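Local coordinates for protein tRNA uridine(34) acetyltransferase (Methanocaldococcus infernus, PDB 6IA8) that converts the wobble uridine of tRNAs to 5-carboxymethyluridine, using acetyl-CoA and S-adenosyl-L-methionine, at residues G61-A66 with D133-I138. Residues are numbered along the deposited sequence; the frame is centred on the assembly and turned at random.
Sequences GVAVVA and DKIELI
Lys134 receives the amide of Ala63 at its carbonyl, N to O 2.8 Å, the first of four backbone hydrogen bonds between residues 61-66 and 133-138, on the parallel neighbouring strands 63-68 and 134-140. Its aliphatic chain passes Gly61 O at CB and then bends at the last torsion (chi4 74°), and NZ makes a weak salt bridge with Asp133 OD2, 3.5 Å away. Lys134 probably contributes to acetyl-CoA binding, as in related enzymes. Ile135, its CG2 anti to the backbone N, brings that methyl obliquely to Val65 CG2, 3.6 Å away, on the face packed by helices 114-127 and 149-164. Glu136 grips the partner strand twice through its backbone: its N donates to Ala63 O, and its O accepts from Val65 N in an almost straight bond (179° at the hydrogen). On the other face its extended side chain runs alongside Val64, with OE1 3.4 Å from Val64 CG2, while OE2 forms a salt bridge with Arg212. Leu137 returns to the helix-covered face and sets CD1 3.5 Å from Val65 O. Ile138 N donates to that same Val65 O at 2.9 Å, and Ile138 CD1 presses tightly on Val64 CG1 (3.5 Å). The result is the edge of the radical SAM parallel sheet: apolar beneath the helices, but carrying on the Glu136 face a carboxylate that lies beside valine and isoleucine methyls and whose charge Arg212 probably balances.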
# COMPACT_ATOMS: atom_id res chain seq x y z
N GLY A 61 -8.96 -9.98 -8.36
CA GLY A 61 -8.15 -11.15 -8.66
C GLY A 61 -7.10 -11.45 -7.61
O GLY A 61 -6.56 -12.56 -7.61
N VAL A 62 -6.80 -10.49 -6.74
CA VAL A 62 -5.83 -10.67 -5.66
C VAL A 62 -6.61 -10.76 -4.34
O VAL A 62 -7.39 -9.86 -4.01
CB VAL A 62 -4.81 -9.52 -5.62
CG1 VAL A 62 -3.86 -9.71 -4.45
CG2 VAL A 62 -4.04 -9.44 -6.93
N ALA A 63 -6.39 -11.84 -3.60
CA ALA A 63 -7.04 -12.05 -2.32
C ALA A 63 -6.22 -11.38 -1.23
O ALA A 63 -5.01 -11.63 -1.10
CB ALA A 63 -7.18 -13.54 -2.03
N VAL A 64 -6.87 -10.57 -0.41
CA VAL A 64 -6.20 -9.91 0.71
C VAL A 64 -6.38 -10.79 1.94
O VAL A 64 -7.51 -11.09 2.34
CB VAL A 64 -6.76 -8.51 0.95
CG1 VAL A 64 -6.11 -7.92 2.19
CG2 VAL A 64 -6.51 -7.60 -0.26
N VAL A 65 -5.27 -11.20 2.53
CA VAL A 65 -5.27 -12.07 3.70
C VAL A 65 -4.59 -11.27 4.80
O VAL A 65 -3.36 -11.14 4.83
CB VAL A 65 -4.53 -13.39 3.44
CG1 VAL A 65 -4.36 -14.20 4.71
CG2 VAL A 65 -5.25 -14.23 2.36
N ALA A 66 -5.38 -10.72 5.72
CA ALA A 66 -4.88 -9.91 6.82
C ALA A 66 -4.86 -10.76 8.09
O ALA A 66 -5.88 -11.33 8.46
CB ALA A 66 -5.78 -8.70 7.03
N ASP A 133 -5.44 -17.65 -5.97
CA ASP A 133 -4.14 -18.03 -6.51
C ASP A 133 -3.10 -16.94 -6.28
O ASP A 133 -1.91 -17.24 -6.28
CB ASP A 133 -4.27 -18.36 -8.00
CG ASP A 133 -4.91 -17.24 -8.81
OD1 ASP A 133 -6.03 -16.82 -8.46
OD2 ASP A 133 -4.30 -16.76 -9.78
N LYS A 134 -3.53 -15.69 -6.10
CA LYS A 134 -2.66 -14.57 -5.78
C LYS A 134 -3.10 -13.97 -4.45
O LYS A 134 -4.26 -13.56 -4.29
CB LYS A 134 -2.72 -13.49 -6.88
CG LYS A 134 -2.31 -13.94 -8.24
CD LYS A 134 -2.27 -12.74 -9.21
CE LYS A 134 -2.10 -13.18 -10.65
NZ LYS A 134 -3.36 -13.75 -11.21
N ILE A 135 -2.16 -13.87 -3.50
CA ILE A 135 -2.48 -13.43 -2.15
C ILE A 135 -1.60 -12.24 -1.77
O ILE A 135 -0.38 -12.29 -1.91
CB ILE A 135 -2.31 -14.58 -1.15
CG1 ILE A 135 -3.44 -15.62 -1.35
CG2 ILE A 135 -2.32 -14.04 0.29
CD1 ILE A 135 -3.24 -16.88 -0.55
N GLU A 136 -2.23 -11.20 -1.25
CA GLU A 136 -1.54 -10.11 -0.56
C GLU A 136 -1.68 -10.39 0.93
O GLU A 136 -2.79 -10.39 1.46
CB GLU A 136 -2.15 -8.75 -0.90
CG GLU A 136 -1.62 -7.62 0.01
CD GLU A 136 -2.33 -6.27 -0.20
OE1 GLU A 136 -3.40 -6.24 -0.83
OE2 GLU A 136 -1.81 -5.25 0.27
N LEU A 137 -0.55 -10.64 1.59
CA LEU A 137 -0.50 -10.93 3.01
C LEU A 137 -0.21 -9.64 3.75
O LEU A 137 0.74 -8.92 3.41
CB LEU A 137 0.59 -11.95 3.29
CG LEU A 137 0.74 -12.39 4.75
CD1 LEU A 137 -0.50 -13.07 5.24
CD2 LEU A 137 1.98 -13.29 4.82
N ILE A 138 -1.06 -9.32 4.72
CA ILE A 138 -0.95 -8.09 5.49
C ILE A 138 -0.74 -8.47 6.94
O ILE A 138 -1.60 -9.14 7.53
CB ILE A 138 -2.19 -7.20 5.36
CG1 ILE A 138 -2.48 -6.86 3.90
CG2 ILE A 138 -1.97 -5.88 6.14
CD1 ILE A 138 -3.67 -5.94 3.72
O HOH W 1 -6.35 -14.54 -6.22